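Local atomic coordinates of ORF 37 (Human herpesvirus 8 type M, PDB entry 3FHD), a protein that degrades DNA as an endonuclease and exonuclease, processing branched or non-linear viral intermediates so that unit-length linear genomes can be packaged. Residues S241-A246 and Y265-R270; I405-I410 and P422-A427; S394-V399 and T462-P467; T428-K433 and P456-V461. All coordinates share one frame; numbering follows the deposited sequence.

Interaction 1: residues S241-A246 and Y265-R270; sequences SLDFAA and YEIKCR. With MG (magnesium ion), chain E; SO4 (sulfate ion), chain B.
The rings of Phe244 and Tyr265 form an offset edge-to-face pair, planes 62° apart, with the edge of Phe244 turned toward the face of Tyr265. Phe244 CD2 comes within 3.6 Å of Tyr265 CD2; the ring of Tyr425 stacks on that of Tyr265, whose hydroxyl is hydrogen-bonded to His218. Phe244 and Tyr265 are an antiparallel hydrogen-bonded pair, so their side chains lie on one face of the sheet, side by side. Tyr265 N gives a 2.9 Å bond to Phe244 O.

The metal site of this PD-(D/E)XK nuclease adjoins this pair, and the motif is consistent with Asp243, Glu266 and Lys268. Asp243 OD2, Glu266 OE2 and the carbonyl oxygen of Ile267 each bind the magnesium ion at 2.4 Å. Asp243 OD2 also accepts the N-H of Ile267 through its anti lone pair (2.7 Å, 164° at the hydrogen), which, with the metal bond, helps fix the rotation of the carboxylate. Glu266 folds back at chi2 (54°), carrying its carboxylate to the ion although its CB points away from Asp243. Lys268 NZ forms a salt bridge with Glu266 OE2 (2.9 Å), approaching from above the carboxylate plane, and is also hydrogen-bonded to Gln398.

Two acidic groups thus approach to 3.0 Å between Asp243 OD2 and Glu266 OE2, a closeness that the shared cation probably makes tolerable by offsetting their repulsion.

Interaction 2: residues I405-I410 and P422-A427; sequences IVEEYI and PKYYIA
Glu407 OE2 accepts a hydrogen bond of 2.7 Å from Tyr424 OH, the polar link between helix 394-412 and strand 423-432. These are consecutive elements of the nuclease fold, the helix packing on one face of the central mixed sheet. The hydroxyl meets the carboxylate oxygen from above the carboxylate plane, 37° out of it, and the carboxylate and ring planes are 57° apart. Glu407 OE2 itself lies at the edge of the tyrosine ring, 3.4 Å from Tyr424 CE2. The glutamate reaches this place because its chain runs extended beyond CG (chi2 157°), although its CB does not point at the strand. Its other oxygen, OE1, forms a salt bridge with Lys471, so the two carboxylate oxygens have different partners and the group is held at both. The lysine charge would probably help keep the carboxylate ionised and hence a strong acceptor for the phenol.

Beside this polar pair the contact is apolar. Val406 approaches Tyr424 from the opposite direction, its CG1 lying 3.9 Å from Tyr424 OH, so the buried hydroxyl has a methyl group at one flank as well as its carboxylate partner. Tyr424 also packs on Ser403 and Val399, one and two turns back along the helix from Glu407. Where the segment enters the strand, Ile410 and Pro422 reach toward each other, Ile410 CD1 touching Pro422 CG at 3.5 Å, tighter than usual van der Waals contact.

Interaction 3: residues S394-V399 and T462-P467; sequences SYFYQV and TPVYFP. With SO4 (sulfate ion), chain B.
Residues 394-399 form the first turns of helix 394-412, and the end of strand 455-464 passes them with Phe396 and Val464 the nearest CA pair, 7.4 Å apart; no hydrogen bond joins the two segments. Side chains fill the gap. Phe396 has its CG anti to the backbone N (chi1 178°), which carries the ring to the strand, where Val464 and Phe466 meet it from the same side of its plane. Val464 CG1 sits 3.5 Å from Phe396 CD1, oblique to the ring. Phe466 CE1 lies over one face of Phe396, 3.6 Å above the plane and offset toward the rim, while Tyr465 O approaches the edge of the same ring near its plane. The two phenylalanine side chains slide past each other in opposite directions, with ring planes at 48°.

Phe466 also reaches the helix backbone: its CE1 is 3.5 Å from Phe396 O, which lies at the ring edge. Val399 crosses Phe466 at about a right angle, its CG1 set in the plane of that ring at the edge, 3.6 Å from CZ. The opposite flank of this helical turn carries Gln398, whose NE2 makes a weak bond to the sulfate.

Phe466 packs further on Leu400 and Ser403 of the same helix, and Val399 and Val464 both touch Ile426 of strand 423-432. The helix is thus seated across two neighbouring strands of the central sheet. Beyond Phe466, Pro467 takes the N-cap position of helix 468-489.

Interaction 4: residues T428-K433 and P456-V461; sequences TGFFRK and PTLLIV
A classic beta bulge interrupts the antiparallel pairing of strands 423-432 and 455-464, neighbours inside the central mixed sheet of the nuclease fold: Thr457 and Leu458 both face Phe430. Before the bulge the register is regular, with Thr428 and Ile460 as a hydrogen-bonded pair joined by two bonds, Thr428 N to Ile460 O at 2.8 Å and Ile460 N to Thr428 O at 2.9 Å. Phe430 N then donates to Leu458 O. In return, Phe430 O takes the N-H of Thr457 at 2.9 Å, so the extra residue shifts the register by one and Phe431 pairs with Pro456.

On the face that carries Thr428, Phe430, Leu458 and Ile460, Phe430 and Leu458 lie side by side and point the same way. Leu458 CD2 stands over one face of the Phe430 ring in a CH-pi contact, 4.0 Å from the centroid, and Ile460 CD1 packs against Phe430 CE2. Phe302 and Phe303 of helix 296-303 add to this layer, touching Leu458 and Ile460 respectively. The other face holds Phe431, Pro456 and Leu459, all packed against helix 203-217, with Phe431 CE1 3.8 Å from Pro456 CB.

Past the bulge, Arg432 runs extended from CG to NE and forms salt bridges with Asp438 and Asp369; its aliphatic part crosses Thr457, whose CG2 lies 3.6 Å from Arg432 CG. At the far end a water links Thr428 OG1, itself hydrogen-bonded to Tyr325 OH, to Ile460 O.

All four contacts are largely buried and reach one sheet, in which strands 262-269, 423-432 and 455-464 lie side by side. Interaction 1 alone holds the metal, combining metal-bound carboxylates and a salt bridge with an aromatic pair. Interactions 2 and 3 share helix 394-412, packed against strands 423-432 and 455-464 respectively; interaction 2 adds a phenol-carboxylate bond to its apolar contacts, whereas interaction 3 has no hydrogen bond across its segments and rests on aromatic and valine packing. Interaction 4 pairs those two strands farther along, mainly through backbone bonds. Backbone bonds from Glu266 and Lys268 to Ala427, and from Lys268 to Gly429, tie the metal strand to interactions 2 and 4; Gln398 of interaction 3 meets Lys268.

Interaction 1: residues S241-A246 and Y265-R270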
# COMPACT_ATOMS: atom_id res chain seq x y z
N SER A 241 -3.05 0.53 1.46
CA SER A 241 -2.55 1.03 2.75
C SER A 241 -1.20 1.69 2.43
O SER A 241 -0.53 1.32 1.45
CB SER A 241 -2.42 -0.07 3.81
OG SER A 241 -1.54 -1.08 3.35
N LEU A 242 -0.81 2.69 3.21
CA LEU A 242 0.45 3.33 2.98
C LEU A 242 1.46 2.90 4.04
O LEU A 242 1.07 2.58 5.16
CB LEU A 242 0.29 4.84 3.03
CG LEU A 242 -0.75 5.51 2.08
CD1 LEU A 242 -0.82 7.00 2.35
CD2 LEU A 242 -0.43 5.25 0.60
N ASP A 243 2.74 2.93 3.70
CA ASP A 243 3.76 2.58 4.70
C ASP A 243 4.06 3.79 5.59
O ASP A 243 4.11 3.65 6.81
CB ASP A 243 5.05 2.09 4.03
CG ASP A 243 4.85 0.81 3.24
OD1 ASP A 243 3.82 0.15 3.40
OD2 ASP A 243 5.74 0.46 2.46
N PHE A 244 4.32 4.95 4.99
CA PHE A 244 4.76 6.15 5.73
C PHE A 244 4.43 7.42 4.95
O PHE A 244 4.54 7.42 3.73
CB PHE A 244 6.28 6.07 5.91
CG PHE A 244 6.88 7.26 6.59
CD1 PHE A 244 6.84 7.38 7.97
CD2 PHE A 244 7.48 8.28 5.86
CE1 PHE A 244 7.42 8.54 8.61
CE2 PHE A 244 8.02 9.41 6.47
CZ PHE A 244 8.00 9.53 7.85
N ALA A 245 4.08 8.51 5.66
CA ALA A 245 3.92 9.81 5.02
C ALA A 245 4.40 10.92 5.93
O ALA A 245 4.25 10.85 7.17
CB ALA A 245 2.48 10.04 4.61
N ALA A 246 5.00 11.92 5.31
CA ALA A 246 5.42 13.12 6.04
C ALA A 246 4.47 14.28 5.67
O ALA A 246 3.96 14.34 4.55
CB ALA A 246 6.89 13.45 5.70
N TYR A 265 5.78 7.67 1.11
CA TYR A 265 6.84 6.67 0.86
C TYR A 265 6.35 5.21 0.92
O TYR A 265 5.67 4.81 1.88
CB TYR A 265 8.01 6.81 1.86
CG TYR A 265 8.73 8.14 1.92
CD1 TYR A 265 10.06 8.26 1.49
CD2 TYR A 265 8.11 9.28 2.46
CE1 TYR A 265 10.73 9.50 1.57
CE2 TYR A 265 8.77 10.50 2.56
CZ TYR A 265 10.07 10.61 2.11
OH TYR A 265 10.71 11.82 2.19
N GLU A 266 6.65 4.44 -0.13
CA GLU A 266 6.49 3.01 -0.13
C GLU A 266 7.85 2.38 0.26
O GLU A 266 8.84 2.63 -0.39
CB GLU A 266 6.03 2.54 -1.51
CG GLU A 266 5.97 1.03 -1.72
CD GLU A 266 5.13 0.27 -0.67
OE1 GLU A 266 4.02 0.71 -0.26
OE2 GLU A 266 5.59 -0.82 -0.30
N ILE A 267 7.87 1.57 1.31
CA ILE A 267 9.13 1.04 1.87
C ILE A 267 9.38 -0.38 1.35
O ILE A 267 8.47 -1.19 1.35
CB ILE A 267 9.09 1.09 3.42
CG1 ILE A 267 9.19 2.54 3.91
CG2 ILE A 267 10.21 0.19 4.07
CD1 ILE A 267 8.67 2.76 5.29
N LYS A 268 10.60 -0.67 0.86
CA LYS A 268 10.99 -2.04 0.44
C LYS A 268 12.32 -2.39 1.12
O LYS A 268 13.12 -1.50 1.37
CB LYS A 268 11.20 -2.13 -1.08
CG LYS A 268 9.98 -1.73 -1.92
CD LYS A 268 8.84 -2.72 -1.65
CE LYS A 268 7.58 -2.27 -2.37
NZ LYS A 268 6.41 -3.06 -1.94
N CYS A 269 12.55 -3.65 1.44
CA CYS A 269 13.86 -4.06 1.97
C CYS A 269 14.50 -5.04 1.02
O CYS A 269 13.79 -5.86 0.40
CB CYS A 269 13.71 -4.65 3.37
SG CYS A 269 12.88 -3.57 4.52
N ARG A 270 15.82 -4.94 0.83
CA ARG A 270 16.54 -5.78 -0.13
C ARG A 270 17.29 -6.92 0.55
O ARG A 270 18.48 -6.78 0.81
CB ARG A 270 17.55 -4.95 -0.89
CG ARG A 270 16.98 -3.73 -1.53
CD ARG A 270 16.60 -4.08 -2.92
NE ARG A 270 15.41 -4.90 -2.88
CZ ARG A 270 14.94 -5.57 -3.92
NH1 ARG A 270 15.56 -5.51 -5.08
NH2 ARG A 270 13.83 -6.29 -3.78
MG MG E . 6.21 -1.79 1.78
S SO4 B . -1.52 -2.58 -0.18
O1 SO4 B . -1.92 -3.71 -0.99
O2 SO4 B . -0.06 -2.50 -0.16
O3 SO4 B . -2.09 -1.41 -0.81
O4 SO4 B . -2.12 -2.68 1.13
O HOH W 1 3.23 3.71 0.93
O HOH W 2 3.50 -2.33 1.18

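Interaction 2: residues I405-I410 and P422-A427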
# COMPACT_ATOMS: atom_id res chain seq x y z
N ILE A 405 -5.34 7.02 -4.91
CA ILE A 405 -6.16 7.00 -3.70
C ILE A 405 -5.88 8.20 -2.81
O ILE A 405 -6.82 8.85 -2.35
CB ILE A 405 -6.07 5.69 -2.90
CG1 ILE A 405 -6.63 4.49 -3.71
CG2 ILE A 405 -6.72 5.86 -1.47
CD1 ILE A 405 -8.06 4.66 -4.15
N VAL A 406 -4.61 8.52 -2.58
CA VAL A 406 -4.25 9.75 -1.83
C VAL A 406 -4.89 11.02 -2.44
O VAL A 406 -5.41 11.90 -1.73
CB VAL A 406 -2.71 9.93 -1.71
CG1 VAL A 406 -2.38 11.31 -1.16
CG2 VAL A 406 -2.12 8.91 -0.77
N GLU A 407 -4.78 11.16 -3.76
CA GLU A 407 -5.32 12.34 -4.44
C GLU A 407 -6.85 12.43 -4.47
O GLU A 407 -7.41 13.52 -4.39
CB GLU A 407 -4.69 12.48 -5.83
CG GLU A 407 -3.23 12.94 -5.71
CD GLU A 407 -2.36 12.58 -6.91
OE1 GLU A 407 -2.94 12.32 -8.01
OE2 GLU A 407 -1.11 12.57 -6.74
N GLU A 408 -7.49 11.27 -4.53
CA GLU A 408 -8.96 11.14 -4.36
C GLU A 408 -9.41 11.66 -2.98
O GLU A 408 -10.33 12.47 -2.91
CB GLU A 408 -9.38 9.67 -4.57
CG GLU A 408 -10.92 9.35 -4.52
CD GLU A 408 -11.18 7.84 -4.72
OE1 GLU A 408 -10.24 7.14 -5.10
OE2 GLU A 408 -12.31 7.33 -4.51
N TYR A 409 -8.75 11.22 -1.90
CA TYR A 409 -9.08 11.66 -0.54
C TYR A 409 -8.83 13.18 -0.36
O TYR A 409 -9.66 13.90 0.17
CB TYR A 409 -8.25 10.88 0.49
CG TYR A 409 -8.79 9.50 0.87
CD1 TYR A 409 -9.09 9.20 2.22
CD2 TYR A 409 -9.03 8.51 -0.08
CE1 TYR A 409 -9.56 7.92 2.60
CE2 TYR A 409 -9.55 7.23 0.29
CZ TYR A 409 -9.81 6.94 1.64
OH TYR A 409 -10.27 5.68 2.04
N ILE A 410 -7.68 13.67 -0.84
CA ILE A 410 -7.41 15.13 -0.85
C ILE A 410 -8.52 15.91 -1.60
O ILE A 410 -8.84 17.03 -1.22
CB ILE A 410 -6.03 15.43 -1.49
CG1 ILE A 410 -4.92 14.98 -0.56
CG2 ILE A 410 -5.87 16.97 -1.82
CD1 ILE A 410 -3.55 14.93 -1.22
N PRO A 422 0.97 16.13 -3.96
CA PRO A 422 1.92 15.36 -3.15
C PRO A 422 3.07 14.79 -4.00
O PRO A 422 2.97 14.75 -5.23
CB PRO A 422 1.05 14.24 -2.58
CG PRO A 422 -0.37 14.82 -2.63
CD PRO A 422 -0.38 15.57 -3.92
N LYS A 423 4.17 14.44 -3.34
CA LYS A 423 5.30 13.76 -3.97
C LYS A 423 5.44 12.33 -3.42
O LYS A 423 5.17 12.10 -2.24
CB LYS A 423 6.60 14.56 -3.77
CG LYS A 423 6.53 15.98 -4.27
CD LYS A 423 6.68 16.08 -5.78
CE LYS A 423 6.63 17.53 -6.27
NZ LYS A 423 5.26 18.20 -6.11
N TYR A 424 5.84 11.40 -4.29
CA TYR A 424 5.90 9.94 -4.02
C TYR A 424 7.31 9.41 -4.15
O TYR A 424 8.10 9.90 -4.98
CB TYR A 424 4.94 9.16 -4.94
CG TYR A 424 3.54 9.71 -4.82
CD1 TYR A 424 2.70 9.31 -3.77
CD2 TYR A 424 3.10 10.72 -5.71
CE1 TYR A 424 1.43 9.88 -3.63
CE2 TYR A 424 1.83 11.28 -5.58
CZ TYR A 424 1.01 10.88 -4.55
OH TYR A 424 -0.24 11.46 -4.45
N TYR A 425 7.64 8.43 -3.32
CA TYR A 425 8.99 7.86 -3.26
C TYR A 425 8.94 6.38 -2.95
O TYR A 425 8.01 5.89 -2.28
CB TYR A 425 9.82 8.53 -2.16
CG TYR A 425 9.87 10.05 -2.23
CD1 TYR A 425 10.85 10.70 -2.98
CD2 TYR A 425 8.92 10.81 -1.57
CE1 TYR A 425 10.88 12.12 -3.04
CE2 TYR A 425 8.93 12.18 -1.61
CZ TYR A 425 9.91 12.85 -2.35
OH TYR A 425 9.87 14.22 -2.37
N ILE A 426 9.95 5.66 -3.43
CA ILE A 426 10.24 4.34 -2.91
C ILE A 426 11.46 4.48 -2.02
O ILE A 426 12.50 5.00 -2.46
CB ILE A 426 10.48 3.32 -4.02
CG1 ILE A 426 9.18 3.10 -4.82
CG2 ILE A 426 10.99 1.98 -3.43
CD1 ILE A 426 9.44 2.51 -6.24
N ALA A 427 11.32 4.02 -0.77
CA ALA A 427 12.41 4.02 0.21
C ALA A 427 12.93 2.59 0.38
O ALA A 427 12.24 1.75 0.92
CB ALA A 427 11.92 4.55 1.52

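Interaction 3: residues S394-V399 and T462-P467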
# COMPACT_ATOMS: atom_id res chain seq x y z
N SER A 394 6.50 -3.89 -11.00
CA SER A 394 5.28 -3.87 -10.19
C SER A 394 5.26 -2.78 -9.10
O SER A 394 4.20 -2.33 -8.73
CB SER A 394 5.02 -5.27 -9.60
OG SER A 394 5.87 -5.50 -8.52
N TYR A 395 6.43 -2.34 -8.62
CA TYR A 395 6.47 -1.28 -7.59
C TYR A 395 6.07 0.09 -8.14
O TYR A 395 5.55 0.92 -7.40
CB TYR A 395 7.82 -1.17 -6.87
CG TYR A 395 8.23 -2.43 -6.12
CD1 TYR A 395 7.30 -3.44 -5.84
CD2 TYR A 395 9.52 -2.59 -5.66
CE1 TYR A 395 7.66 -4.59 -5.18
CE2 TYR A 395 9.90 -3.78 -4.96
CZ TYR A 395 8.95 -4.74 -4.74
OH TYR A 395 9.27 -5.91 -4.07
N PHE A 396 6.32 0.31 -9.42
CA PHE A 396 5.86 1.51 -10.08
C PHE A 396 4.33 1.61 -10.07
O PHE A 396 3.77 2.64 -9.69
CB PHE A 396 6.42 1.66 -11.51
CG PHE A 396 5.90 2.88 -12.21
CD1 PHE A 396 6.49 4.14 -11.98
CD2 PHE A 396 4.81 2.79 -13.08
CE1 PHE A 396 5.99 5.29 -12.62
CE2 PHE A 396 4.32 3.95 -13.73
CZ PHE A 396 4.90 5.18 -13.48
N TYR A 397 3.68 0.51 -10.44
CA TYR A 397 2.23 0.36 -10.44
C TYR A 397 1.64 0.46 -9.01
O TYR A 397 0.56 0.98 -8.82
CB TYR A 397 1.88 -1.03 -10.99
CG TYR A 397 1.95 -1.07 -12.49
CD1 TYR A 397 0.78 -1.04 -13.26
CD2 TYR A 397 3.18 -1.08 -13.15
CE1 TYR A 397 0.83 -1.06 -14.67
CE2 TYR A 397 3.25 -1.07 -14.57
CZ TYR A 397 2.06 -1.05 -15.31
OH TYR A 397 2.09 -1.06 -16.70
N GLN A 398 2.33 -0.12 -8.04
CA GLN A 398 1.91 -0.00 -6.63
C GLN A 398 1.81 1.45 -6.14
O GLN A 398 0.80 1.83 -5.57
CB GLN A 398 2.85 -0.83 -5.72
CG GLN A 398 2.54 -0.65 -4.23
CD GLN A 398 3.18 -1.73 -3.37
OE1 GLN A 398 4.30 -2.20 -3.66
NE2 GLN A 398 2.46 -2.16 -2.33
N VAL A 399 2.85 2.25 -6.39
CA VAL A 399 2.86 3.64 -5.94
C VAL A 399 1.86 4.45 -6.79
O VAL A 399 1.27 5.42 -6.30
CB VAL A 399 4.29 4.25 -5.98
CG1 VAL A 399 4.28 5.68 -5.44
CG2 VAL A 399 5.26 3.39 -5.15
N THR A 462 14.04 7.09 -3.85
CA THR A 462 13.85 7.26 -5.27
C THR A 462 12.47 7.90 -5.53
O THR A 462 11.45 7.33 -5.14
CB THR A 462 13.95 5.87 -5.98
OG1 THR A 462 15.24 5.29 -5.71
CG2 THR A 462 13.78 5.99 -7.48
N PRO A 463 12.44 9.09 -6.19
CA PRO A 463 11.17 9.74 -6.59
C PRO A 463 10.40 8.93 -7.66
O PRO A 463 11.01 8.17 -8.45
CB PRO A 463 11.62 11.10 -7.16
CG PRO A 463 13.02 10.94 -7.50
CD PRO A 463 13.60 9.92 -6.55
N VAL A 464 9.08 9.06 -7.66
CA VAL A 464 8.22 8.43 -8.67
C VAL A 464 7.18 9.48 -9.13
O VAL A 464 6.49 10.05 -8.31
CB VAL A 464 7.45 7.16 -8.14
CG1 VAL A 464 6.82 6.40 -9.33
CG2 VAL A 464 8.37 6.20 -7.34
N TYR A 465 7.12 9.72 -10.43
CA TYR A 465 6.15 10.66 -11.03
C TYR A 465 5.17 9.91 -11.93
O TYR A 465 5.55 8.89 -12.53
CB TYR A 465 6.89 11.75 -11.82
CG TYR A 465 7.92 12.51 -11.00
CD1 TYR A 465 7.57 13.62 -10.23
CD2 TYR A 465 9.26 12.11 -10.99
CE1 TYR A 465 8.54 14.32 -9.48
CE2 TYR A 465 10.22 12.78 -10.23
CZ TYR A 465 9.85 13.89 -9.48
OH TYR A 465 10.82 14.57 -8.75
N PHE A 466 3.92 10.40 -12.02
CA PHE A 466 2.84 9.71 -12.76
C PHE A 466 2.11 10.64 -13.75
O PHE A 466 1.27 11.47 -13.34
CB PHE A 466 1.81 9.06 -11.82
CG PHE A 466 2.42 8.17 -10.78
CD1 PHE A 466 2.88 6.90 -11.13
CD2 PHE A 466 2.56 8.61 -9.46
CE1 PHE A 466 3.48 6.10 -10.16
CE2 PHE A 466 3.14 7.81 -8.50
CZ PHE A 466 3.62 6.57 -8.85
N PRO A 467 2.40 10.48 -15.07
CA PRO A 467 1.69 11.27 -16.08
C PRO A 467 0.18 10.98 -15.99
O PRO A 467 -0.20 9.86 -15.68
CB PRO A 467 2.27 10.76 -17.41
CG PRO A 467 3.54 10.03 -17.05
CD PRO A 467 3.33 9.51 -15.66
S SO4 B . -1.52 -2.58 -0.18
O1 SO4 B . -1.92 -3.71 -0.99
O2 SO4 B . -0.06 -2.50 -0.16
O3 SO4 B . -2.09 -1.41 -0.81
O4 SO4 B . -2.12 -2.68 1.13

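Interaction 4: residues T428-K433 and P456-V461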
# COMPACT_ATOMS: atom_id res chain seq x y z
N THR A 428 14.17 2.36 -0.06
CA THR A 428 14.76 1.03 -0.08
C THR A 428 15.79 0.94 1.03
O THR A 428 16.74 1.73 1.03
CB THR A 428 15.46 0.77 -1.43
OG1 THR A 428 14.49 0.74 -2.49
CG2 THR A 428 16.16 -0.57 -1.41
N GLY A 429 15.60 -0.01 1.95
CA GLY A 429 16.54 -0.27 3.03
C GLY A 429 17.43 -1.49 2.79
O GLY A 429 16.98 -2.48 2.24
N PHE A 430 18.68 -1.39 3.23
CA PHE A 430 19.69 -2.45 3.09
C PHE A 430 20.20 -2.71 4.48
O PHE A 430 20.23 -1.78 5.33
CB PHE A 430 20.85 -2.00 2.21
CG PHE A 430 20.48 -1.77 0.76
CD1 PHE A 430 20.69 -2.75 -0.20
CD2 PHE A 430 19.92 -0.55 0.36
CE1 PHE A 430 20.35 -2.55 -1.52
CE2 PHE A 430 19.58 -0.33 -0.98
CZ PHE A 430 19.79 -1.34 -1.92
N PHE A 431 20.56 -3.96 4.74
CA PHE A 431 20.81 -4.42 6.11
C PHE A 431 22.04 -5.32 6.22
O PHE A 431 22.54 -5.85 5.21
CB PHE A 431 19.58 -5.16 6.69
CG PHE A 431 18.36 -4.30 6.86
CD1 PHE A 431 18.11 -3.66 8.08
CD2 PHE A 431 17.46 -4.12 5.82
CE1 PHE A 431 16.97 -2.86 8.25
CE2 PHE A 431 16.32 -3.30 5.99
CZ PHE A 431 16.10 -2.66 7.22
N ARG A 432 22.51 -5.48 7.46
CA ARG A 432 23.55 -6.45 7.80
C ARG A 432 23.20 -7.26 9.06
O ARG A 432 22.45 -6.81 9.94
CB ARG A 432 24.93 -5.79 7.91
CG ARG A 432 25.17 -4.95 9.18
CD ARG A 432 26.64 -4.53 9.27
NE ARG A 432 26.92 -3.69 10.46
CZ ARG A 432 27.05 -4.15 11.70
NH1 ARG A 432 26.90 -5.44 11.97
NH2 ARG A 432 27.35 -3.31 12.69
N LYS A 433 23.74 -8.48 9.12
CA LYS A 433 23.64 -9.30 10.31
C LYS A 433 24.37 -8.65 11.49
O LYS A 433 25.40 -7.97 11.33
CB LYS A 433 24.20 -10.70 10.06
CG LYS A 433 23.42 -11.58 9.05
CD LYS A 433 21.92 -11.72 9.45
CE LYS A 433 21.22 -12.83 8.62
NZ LYS A 433 19.75 -12.92 8.94
N PRO A 456 20.36 -1.68 9.95
CA PRO A 456 20.34 -0.92 8.69
C PRO A 456 21.68 -0.28 8.37
O PRO A 456 22.35 0.30 9.25
CB PRO A 456 19.26 0.14 8.91
CG PRO A 456 19.18 0.31 10.41
CD PRO A 456 19.58 -1.01 11.02
N THR A 457 22.07 -0.38 7.10
CA THR A 457 23.35 0.11 6.62
C THR A 457 23.21 1.22 5.59
O THR A 457 24.05 2.12 5.51
CB THR A 457 24.19 -1.03 5.96
OG1 THR A 457 23.43 -1.57 4.88
CG2 THR A 457 24.52 -2.13 6.97
N LEU A 458 22.15 1.16 4.78
CA LEU A 458 22.01 2.01 3.62
C LEU A 458 20.54 2.26 3.34
O LEU A 458 19.72 1.34 3.45
CB LEU A 458 22.65 1.32 2.43
CG LEU A 458 22.86 2.00 1.07
CD1 LEU A 458 23.99 3.04 1.15
CD2 LEU A 458 23.20 0.91 0.03
N LEU A 459 20.23 3.50 2.97
CA LEU A 459 18.88 3.91 2.58
C LEU A 459 18.94 4.63 1.23
O LEU A 459 19.73 5.55 1.02
CB LEU A 459 18.26 4.81 3.66
CG LEU A 459 16.80 5.30 3.45
CD1 LEU A 459 15.81 4.17 3.54
CD2 LEU A 459 16.44 6.41 4.43
N ILE A 460 18.12 4.18 0.28
CA ILE A 460 18.00 4.88 -0.99
C ILE A 460 16.56 5.39 -1.14
O ILE A 460 15.62 4.63 -0.92
CB ILE A 460 18.36 3.95 -2.15
CG1 ILE A 460 19.80 3.40 -1.96
CG2 ILE A 460 18.18 4.67 -3.49
CD1 ILE A 460 20.35 2.67 -3.16
N VAL A 461 16.41 6.67 -1.48
CA VAL A 461 15.10 7.27 -1.69
C VAL A 461 15.02 7.67 -3.15
O VAL A 461 15.84 8.46 -3.64
CB VAL A 461 14.82 8.46 -0.73
CG1 VAL A 461 13.45 9.11 -1.03
CG2 VAL A 461 14.87 8.02 0.75
O HOH W 3 14.74 3.39 -3.65